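Local coordinates for protein enoyl-CoA hydratase (Mycolicibacterium smegmatis, PDB 7MCM) that probably catalyses the reversible addition of water to the double bond of enoyl-CoA thioesters, a step in fatty acid oxidation, at residues L8-D11 / V16-W19; A111-A116 / D123-C128; A168-T173 / W185-E190. One frame throughout, in Å; residues are numbered along the deposited sequence. Where two conformers were deposited one is given.

Contact 1 (L8-D11 / V16-W19); sequences LRID and VQTW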
ATOM      1  N   LEU B   8      36.650  -0.624   5.038  1.00 44.55           N
ATOM      2  CA  LEU B   8      35.909  -1.838   4.688  1.00 44.81           C
ATOM      3  C   LEU B   8      36.841  -2.713   3.851  1.00 45.58           C
ATOM      4  O   LEU B   8      37.037  -2.449   2.662  1.00 51.03           O
ATOM      5  CB  LEU B   8      34.631  -1.484   3.933  1.00 38.50           C
ATOM      6  CG  LEU B   8      33.617  -2.588   3.680  1.00 38.28           C
ATOM      7  CD1 LEU B   8      33.084  -3.126   4.998  1.00 41.08           C
ATOM      8  CD2 LEU B   8      32.478  -2.090   2.783  1.00 38.27           C
ATOM      9  N   ARG B   9      37.424  -3.742   4.475  1.00 43.82           N
ATOM     10  CA  ARG B   9      38.314  -4.658   3.762  1.00 44.14           C
ATOM     11  C   ARG B   9      37.486  -5.649   2.951  1.00 42.55           C
ATOM     12  O   ARG B   9      36.538  -6.248   3.469  1.00 39.35           O
ATOM     13  CB  ARG B   9      39.213  -5.425   4.734  1.00 44.42           C
ATOM     14  CG  ARG B   9      40.044  -4.557   5.660  1.00 57.12           C
ATOM     15  CD  ARG B   9      41.237  -5.321   6.229  1.00 64.38           C
ATOM     16  NE  ARG B   9      40.924  -5.965   7.501  1.00 70.88           N
ATOM     17  CZ  ARG B   9      40.634  -7.253   7.634  1.00 71.50           C
ATOM     18  NH1 ARG B   9      40.604  -8.066   6.587  1.00 74.82           N
ATOM     19  NH2 ARG B   9      40.362  -7.736   8.846  1.00 67.10           N
ATOM     20  N   ILE B  10      37.852  -5.845   1.689  1.00 48.31           N
ATOM     21  CA  ILE B  10      37.095  -6.715   0.799  1.00 51.19           C
ATOM     22  C   ILE B  10      37.978  -7.880   0.381  1.00 47.24           C
ATOM     23  O   ILE B  10      39.035  -7.679  -0.225  1.00 51.00           O
ATOM     24  CB  ILE B  10      36.536  -5.953  -0.408  1.00 50.56           C
ATOM     25  CG1 ILE B  10      35.539  -4.897   0.093  1.00 49.18           C
ATOM     26  CG2 ILE B  10      35.817  -6.907  -1.340  1.00 44.61           C
ATOM     27  CD1 ILE B  10      35.006  -3.993  -0.972  1.00 54.82           C
ATOM     28  N   ASP B  11      37.566  -9.091   0.764  1.00 47.69           N
ATOM     29  CA  ASP B  11      38.240 -10.343   0.436  1.00 52.05           C
ATOM     30  C   ASP B  11      37.333 -11.159  -0.469  1.00 49.98           C
ATOM     31  O   ASP B  11      36.116 -11.153  -0.287  1.00 44.31           O
ATOM     32  CB  ASP B  11      38.525 -11.172   1.695  1.00 54.10           C
ATOM     33  CG  ASP B  11      39.446 -10.470   2.669  1.00 61.36           C
ATOM     34  OD1 ASP B  11      40.380  -9.778   2.216  1.00 68.60           O
ATOM     35  OD2 ASP B  11      39.227 -10.607   3.892  1.00 60.04           O
ATOM     36  N   VAL B  16      32.173 -15.860  -3.142  1.00 39.07           N
ATOM     37  CA  VAL B  16      31.841 -15.269  -1.852  1.00 37.58           C
ATOM     38  C   VAL B  16      32.830 -14.154  -1.564  1.00 41.22           C
ATOM     39  O   VAL B  16      34.044 -14.382  -1.549  1.00 43.11           O
ATOM     40  CB  VAL B  16      31.867 -16.325  -0.734  1.00 40.70           C
ATOM     41  CG1 VAL B  16      31.492 -15.693   0.612  1.00 38.12           C
ATOM     42  CG2 VAL B  16      30.928 -17.472  -1.077  1.00 39.31           C
ATOM     43  N   GLN B  17      32.312 -12.958  -1.296  1.00 37.66           N
ATOM     44  CA  GLN B  17      33.125 -11.844  -0.830  1.00 42.99           C
ATOM     45  C   GLN B  17      32.889 -11.652   0.656  1.00 39.33           C
ATOM     46  O   GLN B  17      31.759 -11.776   1.136  1.00 36.17           O
ATOM     47  CB  GLN B  17      32.791 -10.535  -1.550  1.00 40.34           C
ATOM     48  CG  GLN B  17      33.475 -10.319  -2.856  1.00 49.86           C
ATOM     49  CD  GLN B  17      33.222  -8.931  -3.408  1.00 48.98           C
ATOM     50  OE1 GLN B  17      32.405  -8.180  -2.874  1.00 42.15           O
ATOM     51  NE2 GLN B  17      33.904  -8.592  -4.494  1.00 47.68           N
ATOM     52  N   THR B  18      33.952 -11.344   1.386  1.00 37.72           N
ATOM     53  CA  THR B  18      33.820 -10.941   2.776  1.00 34.01           C
ATOM     54  C   THR B  18      34.148  -9.462   2.888  1.00 39.75           C
ATOM     55  O   THR B  18      35.182  -9.007   2.380  1.00 37.06           O
ATOM     56  CB  THR B  18      34.722 -11.772   3.682  1.00 39.53           C
ATOM     57  OG1 THR B  18      34.407 -13.153   3.503  1.00 40.69           O
ATOM     58  CG2 THR B  18      34.480 -11.410   5.144  1.00 36.62           C
ATOM     59  N   TRP B  19      33.248  -8.715   3.516  1.00 36.71           N
ATOM     60  CA  TRP B  19      33.441  -7.304   3.825  1.00 36.87           C
ATOM     61  C   TRP B  19      33.666  -7.200   5.325  1.00 35.87           C
ATOM     62  O   TRP B  19      32.795  -7.591   6.109  1.00 31.09           O
ATOM     63  CB  TRP B  19      32.224  -6.474   3.423  1.00 36.70           C
ATOM     64  CG  TRP B  19      31.837  -6.554   1.975  1.00 36.63           C
ATOM     65  CD1 TRP B  19      32.503  -7.199   0.972  1.00 40.31           C
ATOM     66  CD2 TRP B  19      30.682  -5.960   1.375  1.00 32.71           C
ATOM     67  NE1 TRP B  19      31.838  -7.029  -0.220  1.00 36.17           N
ATOM     68  CE2 TRP B  19      30.715  -6.274   0.004  1.00 35.48           C
ATOM     69  CE3 TRP B  19      29.623  -5.184   1.869  1.00 35.16           C
ATOM     70  CZ2 TRP B  19      29.732  -5.835  -0.885  1.00 37.36           C
ATOM     71  CZ3 TRP B  19      28.650  -4.754   0.990  1.00 35.84           C
ATOM     72  CH2 TRP B  19      28.702  -5.088  -0.370  1.00 35.15           C
TER
HETATM   73  O   HOH W   1      37.213  -9.014   4.440  1.00 34.33           O

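Contact 2 (A111-A116 / D123-C128); sequences AAVNGA and DLAVMC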
ATOM      1  N   ALA B 111      25.107 -11.364   7.759  1.00 25.51           N
ATOM      2  CA  ALA B 111      25.797 -10.672   8.852  1.00 29.37           C
ATOM      3  C   ALA B 111      26.405 -11.709   9.788  1.00 29.69           C
ATOM      4  O   ALA B 111      25.677 -12.511  10.387  1.00 30.05           O
ATOM      5  CB  ALA B 111      24.832  -9.770   9.632  1.00 25.79           C
ATOM      6  N   ALA B 112      27.731 -11.717   9.904  1.00 26.84           N
ATOM      7  CA  ALA B 112      28.413 -12.582  10.863  1.00 26.63           C
ATOM      8  C   ALA B 112      28.787 -11.692  12.045  1.00 28.91           C
ATOM      9  O   ALA B 112      29.823 -11.032  12.054  1.00 30.43           O
ATOM     10  CB  ALA B 112      29.619 -13.271  10.225  1.00 27.72           C
ATOM     11  N   VAL B 113      27.904 -11.649  13.040  1.00 32.72           N
ATOM     12  CA  VAL B 113      28.006 -10.676  14.120  1.00 29.85           C
ATOM     13  C   VAL B 113      28.986 -11.242  15.145  1.00 31.91           C
ATOM     14  O   VAL B 113      28.650 -12.131  15.933  1.00 32.29           O
ATOM     15  CB  VAL B 113      26.633 -10.365  14.723  1.00 26.94           C
ATOM     16  CG1 VAL B 113      26.725  -9.227  15.748  1.00 24.41           C
ATOM     17  CG2 VAL B 113      25.656  -9.990  13.588  1.00 25.50           C
ATOM     18  N   ASN B 114      30.210 -10.711  15.143  1.00 30.54           N
ATOM     19  CA  ASN B 114      31.306 -11.235  15.945  1.00 32.64           C
ATOM     20  C   ASN B 114      31.405 -10.595  17.326  1.00 34.15           C
ATOM     21  O   ASN B 114      32.208 -11.052  18.150  1.00 35.53           O
ATOM     22  CB  ASN B 114      32.627 -11.024  15.198  1.00 36.28           C
ATOM     23  CG  ASN B 114      32.847  -9.570  14.828  1.00 32.60           C
ATOM     24  OD1 ASN B 114      32.094  -9.005  14.031  1.00 34.32           O
ATOM     25  ND2 ASN B 114      33.859  -8.947  15.424  1.00 35.91           N
ATOM     26  N   GLY B 115      30.631  -9.553  17.594  1.00 31.30           N
ATOM     27  CA  GLY B 115      30.716  -8.869  18.873  1.00 34.70           C
ATOM     28  C   GLY B 115      29.619  -7.844  18.985  1.00 33.93           C
ATOM     29  O   GLY B 115      28.584  -7.986  18.336  1.00 32.16           O
ATOM     30  N   ALA B 116      29.836  -6.809  19.794  1.00 29.41           N
ATOM     31  CA  ALA B 116      28.842  -5.770  19.996  1.00 30.91           C
ATOM     32  C   ALA B 116      28.338  -5.198  18.678  1.00 29.09           C
ATOM     33  O   ALA B 116      29.122  -4.816  17.806  1.00 34.26           O
ATOM     34  CB  ALA B 116      29.435  -4.647  20.854  1.00 33.90           C
ATOM     35  N   ASP B 123      21.356  -1.918  13.701  1.00 27.50           N
ATOM     36  CA  ASP B 123      20.447  -1.793  12.566  1.00 28.24           C
ATOM     37  C   ASP B 123      21.064  -2.365  11.290  1.00 28.04           C
ATOM     38  O   ASP B 123      20.362  -2.981  10.485  1.00 27.42           O
ATOM     39  CB  ASP B 123      20.073  -0.330  12.364  1.00 30.79           C
ATOM     40  CG  ASP B 123      19.332   0.244  13.557  1.00 37.15           C
ATOM     41  OD1 ASP B 123      19.025  -0.529  14.466  1.00 30.57           O
ATOM     42  OD2 ASP B 123      19.077   1.456  13.601  1.00 32.09           O
ATOM     43  N   LEU B 124      22.368  -2.159  11.088  1.00 27.95           N
ATOM     44  CA  LEU B 124      23.049  -2.732   9.932  1.00 28.01           C
ATOM     45  C   LEU B 124      22.902  -4.253   9.904  1.00 29.58           C
ATOM     46  O   LEU B 124      22.545  -4.829   8.869  1.00 29.44           O
ATOM     47  CB  LEU B 124      24.524  -2.334   9.944  1.00 27.14           C
ATOM     48  CG  LEU B 124      25.419  -2.952   8.857  1.00 26.52           C
ATOM     49  CD1 LEU B 124      24.963  -2.555   7.484  1.00 29.72           C
ATOM     50  CD2 LEU B 124      26.869  -2.561   9.082  1.00 32.87           C
ATOM     51  N   ALA B 125      23.169  -4.925  11.031  1.00 26.36           N
ATOM     52  CA  ALA B 125      23.019  -6.379  11.056  1.00 27.75           C
ATOM     53  C   ALA B 125      21.600  -6.785  10.699  1.00 27.54           C
ATOM     54  O   ALA B 125      21.381  -7.714   9.907  1.00 27.28           O
ATOM     55  CB  ALA B 125      23.385  -6.923  12.431  1.00 32.58           C
ATOM     56  N   VAL B 126      20.621  -6.054  11.230  1.00 28.70           N
ATOM     57  CA  VAL B 126      19.217  -6.348  10.999  1.00 27.99           C
ATOM     58  C   VAL B 126      18.804  -6.074   9.556  1.00 30.26           C
ATOM     59  O   VAL B 126      17.834  -6.657   9.063  1.00 32.38           O
ATOM     60  CB  VAL B 126      18.418  -5.517  12.026  1.00 34.53           C
ATOM     61  CG1 VAL B 126      16.993  -5.695  11.839  1.00 29.30           C
ATOM     62  CG2 VAL B 126      18.810  -5.941  13.444  1.00 37.73           C
ATOM     63  N   MET B 127      19.514  -5.195   8.858  1.00 27.34           N
ATOM     64  CA  MET B 127      19.225  -4.935   7.449  1.00 28.90           C
ATOM     65  C   MET B 127      19.765  -6.014   6.518  1.00 32.45           C
ATOM     66  O   MET B 127      19.410  -6.022   5.332  1.00 28.21           O
ATOM     67  CB  MET B 127      19.836  -3.599   7.026  1.00 27.69           C
ATOM     68  CG  MET B 127      19.195  -2.382   7.629  1.00 35.67           C
ATOM     69  SD  MET B 127      20.276  -0.954   7.336  1.00 41.20           S
ATOM     70  CE  MET B 127      19.537   0.177   8.516  1.00 43.99           C
ATOM     71  N   CYS B 128      20.666  -6.868   7.004  1.00 28.97           N
ATOM     72  CA  CYS B 128      21.194  -7.972   6.214  1.00 29.61           C
ATOM     73  C   CYS B 128      20.149  -9.079   6.078  1.00 28.55           C
ATOM     74  O   CYS B 128      19.145  -9.111   6.797  1.00 30.44           O
ATOM     75  CB  CYS B 128      22.480  -8.492   6.852  1.00 25.57           C
ATOM     76  SG  CYS B 128      23.839  -7.265   6.817  1.00 30.09           S
TER

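Contact 3 (A168-T173 / W185-E190); sequences AEMTLT and WGLVNE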
ATOM      1  N   ALA B 168       9.515  -3.607  19.881  1.00 24.56           N
ATOM      2  CA  ALA B 168       9.115  -2.560  20.808  1.00 29.90           C
ATOM      3  C   ALA B 168       9.939  -2.639  22.087  1.00 26.95           C
ATOM      4  O   ALA B 168      10.462  -1.628  22.564  1.00 28.32           O
ATOM      5  CB  ALA B 168       7.614  -2.675  21.117  1.00 28.52           C
ATOM      6  N   GLU B 169      10.091  -3.844  22.640  1.00 24.79           N
ATOM      7  CA  GLU B 169      10.911  -4.004  23.833  1.00 26.91           C
ATOM      8  C   GLU B 169      12.333  -3.504  23.597  1.00 28.83           C
ATOM      9  O   GLU B 169      12.872  -2.738  24.403  1.00 27.65           O
ATOM     10  CB  GLU B 169      10.924  -5.466  24.278  1.00 29.73           C
ATOM     11  CG  GLU B 169      11.835  -5.701  25.468  1.00 31.22           C
ATOM     12  CD  GLU B 169      11.866  -7.144  25.897  1.00 35.80           C
ATOM     13  OE1 GLU B 169      11.036  -7.926  25.398  1.00 35.55           O
ATOM     14  OE2 GLU B 169      12.714  -7.498  26.737  1.00 36.91           O
ATOM     15  N   MET B 170      12.956  -3.905  22.483  1.00 26.55           N
ATOM     16  CA  MET B 170      14.334  -3.477  22.241  1.00 24.69           C
ATOM     17  C   MET B 170      14.419  -1.976  22.002  1.00 23.90           C
ATOM     18  O   MET B 170      15.362  -1.318  22.460  1.00 26.13           O
ATOM     19  CB  MET B 170      14.926  -4.214  21.032  1.00 26.76           C
ATOM     20  CG  MET B 170      15.138  -5.700  21.236  1.00 27.31           C
ATOM     21  SD  MET B 170      15.781  -6.535  19.771  1.00 28.29           S
ATOM     22  CE  MET B 170      17.359  -5.731  19.584  1.00 26.23           C
ATOM     23  N   THR B 171      13.467  -1.419  21.258  1.00 23.72           N
ATOM     24  CA  THR B 171      13.558  -0.015  20.874  1.00 25.29           C
ATOM     25  C   THR B 171      13.174   0.915  22.017  1.00 27.81           C
ATOM     26  O   THR B 171      13.741   2.005  22.154  1.00 26.65           O
ATOM     27  CB  THR B 171      12.661   0.251  19.661  1.00 28.36           C
ATOM     28  OG1 THR B 171      12.937  -0.725  18.646  1.00 26.67           O
ATOM     29  CG2 THR B 171      12.938   1.638  19.105  1.00 27.95           C
ATOM     30  N   LEU B 172      12.211   0.514  22.840  1.00 25.62           N
ATOM     31  CA  LEU B 172      11.722   1.402  23.886  1.00 25.89           C
ATOM     32  C   LEU B 172      12.517   1.300  25.173  1.00 24.70           C
ATOM     33  O   LEU B 172      12.500   2.248  25.977  1.00 27.77           O
ATOM     34  CB  LEU B 172      10.241   1.111  24.177  1.00 25.04           C
ATOM     35  CG  LEU B 172       9.286   1.227  22.975  1.00 26.37           C
ATOM     36  CD1 LEU B 172       7.881   0.721  23.351  1.00 26.44           C
ATOM     37  CD2 LEU B 172       9.228   2.666  22.490  1.00 28.69           C
ATOM     38  N   THR B 173      13.177   0.170  25.423  1.00 23.33           N
ATOM     39  CA  THR B 173      14.092   0.101  26.559  1.00 25.54           C
ATOM     40  C   THR B 173      15.524   0.437  26.164  1.00 28.34           C
ATOM     41  O   THR B 173      16.261   1.015  26.970  1.00 27.90           O
ATOM     42  CB  THR B 173      14.062  -1.292  27.204  1.00 30.28           C
ATOM     43  OG1 THR B 173      14.698  -2.253  26.337  1.00 27.36           O
ATOM     44  CG2 THR B 173      12.613  -1.715  27.493  1.00 25.61           C
ATOM     45  N   TRP B 185      14.870 -15.359  20.071  1.00 32.28           N
ATOM     46  CA  TRP B 185      13.908 -14.473  19.430  1.00 33.37           C
ATOM     47  C   TRP B 185      13.935 -14.556  17.911  1.00 32.72           C
ATOM     48  O   TRP B 185      13.054 -13.984  17.259  1.00 35.60           O
ATOM     49  CB  TRP B 185      14.151 -13.015  19.845  1.00 30.54           C
ATOM     50  CG  TRP B 185      13.939 -12.729  21.301  1.00 31.53           C
ATOM     51  CD1 TRP B 185      13.495 -13.598  22.265  1.00 32.27           C
ATOM     52  CD2 TRP B 185      14.152 -11.467  21.962  1.00 30.61           C
ATOM     53  NE1 TRP B 185      13.416 -12.951  23.483  1.00 32.85           N
ATOM     54  CE2 TRP B 185      13.818 -11.645  23.322  1.00 33.38           C
ATOM     55  CE3 TRP B 185      14.592 -10.202  21.531  1.00 29.80           C
ATOM     56  CZ2 TRP B 185      13.917 -10.608  24.257  1.00 34.31           C
ATOM     57  CZ3 TRP B 185      14.686  -9.174  22.458  1.00 27.09           C
ATOM     58  CH2 TRP B 185      14.360  -9.384  23.808  1.00 29.95           C
ATOM     59  N   GLY B 186      14.875 -15.289  17.328  1.00 39.74           N
ATOM     60  CA  GLY B 186      14.981 -15.293  15.884  1.00 37.86           C
ATOM     61  C   GLY B 186      15.725 -14.105  15.319  1.00 32.90           C
ATOM     62  O   GLY B 186      15.711 -13.905  14.097  1.00 36.35           O
ATOM     63  N   LEU B 187      16.346 -13.287  16.168  1.00 31.16           N
ATOM     64  CA  LEU B 187      17.187 -12.210  15.657  1.00 32.26           C
ATOM     65  C   LEU B 187      18.374 -12.773  14.876  1.00 33.83           C
ATOM     66  O   LEU B 187      18.786 -12.192  13.865  1.00 32.31           O
ATOM     67  CB  LEU B 187      17.649 -11.325  16.813  1.00 29.49           C
ATOM     68  CG  LEU B 187      18.458 -10.050  16.553  1.00 31.62           C
ATOM     69  CD1 LEU B 187      17.863  -9.255  15.398  1.00 31.73           C
ATOM     70  CD2 LEU B 187      18.492  -9.195  17.819  1.00 32.48           C
ATOM     71  N   VAL B 188      18.908 -13.924  15.305  1.00 35.99           N
ATOM     72  CA  VAL B 188      19.940 -14.655  14.580  1.00 29.53           C
ATOM     73  C   VAL B 188      19.490 -16.105  14.414  1.00 35.40           C
ATOM     74  O   VAL B 188      18.660 -16.618  15.170  1.00 34.25           O
ATOM     75  CB  VAL B 188      21.315 -14.615  15.286  1.00 28.27           C
ATOM     76  CG1 VAL B 188      21.759 -13.185  15.547  1.00 30.93           C
ATOM     77  CG2 VAL B 188      21.275 -15.421  16.582  1.00 30.24           C
ATOM     78  N   ASN B 189      20.057 -16.765  13.398  1.00 32.58           N
ATOM     79  CA  ASN B 189      19.711 -18.143  13.060  1.00 37.46           C
ATOM     80  C   ASN B 189      20.580 -19.166  13.774  1.00 39.00           C
ATOM     81  O   ASN B 189      20.157 -20.314  13.938  1.00 37.02           O
ATOM     82  CB  ASN B 189      19.843 -18.369  11.551  1.00 39.61           C
ATOM     83  CG  ASN B 189      18.742 -17.698  10.752  1.00 46.04           C
ATOM     84  OD1 ASN B 189      17.892 -17.002  11.305  1.00 45.32           O
ATOM     85  ND2 ASN B 189      18.758 -17.903   9.430  1.00 50.41           N
ATOM     86  N   GLU B 190      21.798 -18.802  14.162  1.00 35.82           N
ATOM     87  CA  GLU B 190      22.627 -19.719  14.925  0.54 38.90           C
ATOM     88  C   GLU B 190      23.670 -18.922  15.695  1.00 38.95           C
ATOM     89  O   GLU B 190      24.031 -17.797  15.333  1.00 35.96           O
ATOM     90  CB  GLU B 190      23.287 -20.792  14.038  0.54 39.48           C
ATOM     91  CG  GLU B 190      24.060 -20.274  12.856  0.54 40.27           C
ATOM     92  CD  GLU B 190      24.610 -21.380  11.946  0.54 42.22           C
ATOM     93  OE1 GLU B 190      24.859 -22.504  12.440  0.54 46.44           O
ATOM     94  OE2 GLU B 190      24.801 -21.122  10.735  0.54 33.34           O
TER

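Contact 1 (L8-D11 / V16-W19)
Ile10 and Leu8 come against the indole of Trp19 at a slant, while its NE1 edge is taken by the amide of Gln17. Ile10 CG1 comes within 3.9 Å of Trp19 CD1, the two side chains lying next to each other and pointing the same way from a non-hydrogen-bonded pair of the two antiparallel strands. At the ring edge Trp19 NE1 donates to Gln17 OE1 at 2.9 Å, nearly straight and with the oxygen almost in the indole plane. The extended chain of Gln17 carries its amide to this N-H and past Ile10, whose CG2 packs 3.9 Å from Gln17 CD. Glutamine suits the place because it is long enough for its flat amide to rest against Ile10 CG2 while OE1 accepts from the indole N-H. Leu8 reaches across with CD1, 3.8 Å from Trp19 CB; its CG stands anti to the backbone N (chi1 -170°), which brings the end of the side chain nearer to the partner strand than its root. Helix 33-48 covers this apolar face, with Phe35 on Leu8 and Ala42 on both Ile10 and Trp19. Asp11 and Thr18 occupy the other face as a hydrogen-bonded pair. Asp11 N donates to Thr18 O at 2.9 Å, and Thr18 N returns the bond to Asp11 O at 2.7 Å. At this more polar surface a water sits between two oxygens, 2.6 Å from Asp11 OD2 and 2.9 Å from Thr18 O. Two strands at 161°, joined by a short turn, form a beta hairpin: 8-13 is an outermost strand of the chain's larger sheet, and 16-21 pairs on its other side, in parallel, with strand 54-59, as expected at the N-terminal start of the crotonase fold.

Contact 2 (A111-A116 / D123-C128)
The methyl of Ala111 sits against the end of helix 120-127, with its CB 3.9 Å from Cys128 CB and 4.2 Å from Ala125 CB. Cys128 SG lies equally close to that methyl. The sulfur stands anti to its own carbonyl carbon (chi1 -66°), a torsion that lays SG alongside the methyl of Ala111, where a weakly polar sulfur suits an apolar neighbour. Further along the strand, Val113 turns its CG2 branch to Ala125, 4.0 Å from Ala125 CB. Small residues suit this interface: with alanine on both sides, the backbones come as near as 5.6 Å between Ala111 CA and Ala125 CA. The meeting is wholly apolar and buried. Around it, Phe139 of strand 138-140 packs on both Val113 and Ala125, extending the same apolar layer. Arg131 NH1 takes the carbonyl oxygens of Ala125 and Cys128, so that the C-terminal end of the helix is tied to the next strand. Strand 109-113 is itself held between its neighbours by backbone bonds, Ala112 to Leu57 on one side and Ala111 to Leu130 and Ile132 on the other. A central parallel strand, a helix packed upon it and a return into the adjacent parallel strand 130-134 are the beta-alpha-beta pattern of the crotonase core.

Contact 3 (A168-T173 / W185-E190)
Met170 lies along the edge of the Trp185 indole, antiparallel to it as a side chain, and brings its CG to 3.7 Å from Trp185 CZ3. This is a Met-aromatic contact of the edge type: Met170 SD lies 5.2 Å from the centroid of the six-membered ring, practically in the ring plane. An unbranched, flexible thioether suits the place, since it can follow the ring rim and then bend. The bend comes at chi3 (63°), and it carries the methyl to Leu187, where Met170 CE and Leu187 CD2 meet tip to tip at 4.0 Å. Val177 lies against both Met170 and Trp185, and Leu158 of helix 154-162 covers the methionine further.

Between Trp185 and Leu187 the chain turns at Gly186, which closes helix 179-185 in a Schellman motif; its positive phi (81°) would press a CB against the preceding carbonyl oxygen, so glycine fits. Glu169 crosses the indole at about a right angle, its extended chain placing the carboxylate near CH2, with the two planes 59° apart. That carboxylate is shared: OE1 forms a salt bridge with Arg166, and OE2 another with Arg207 of a second subunit, which links the contact to the oligomer. One turn on, Thr173 OG1 and Thr173 N approach Glu169 O from opposite faces of its carbonyl plane, OG1 donating at 2.7 Å.

In the fold
The three contacts follow one another along the chain without interleaving. Contacts 1 and 2 reach the same sheet, the hairpin at its outer side and strand 109-113 inside it; their centres are about 15 Å apart and their nearest atoms about 7 Å. Contact 2 lies nearest the middle of the chain, its centre about 5 Å from that of the chain. It touches contact 3 directly, through Val126 CG2 and Leu187 CD1 at 4.0 Å, and Arg131 binds backbone oxygens of both, of Ala125 and Cys128 in one and Leu187 in the other. Contacts 1 and 3 stand on opposite sides of the chain's centre, their centres about 27 Å apart; of the three, contact 3 alone meets other subunits.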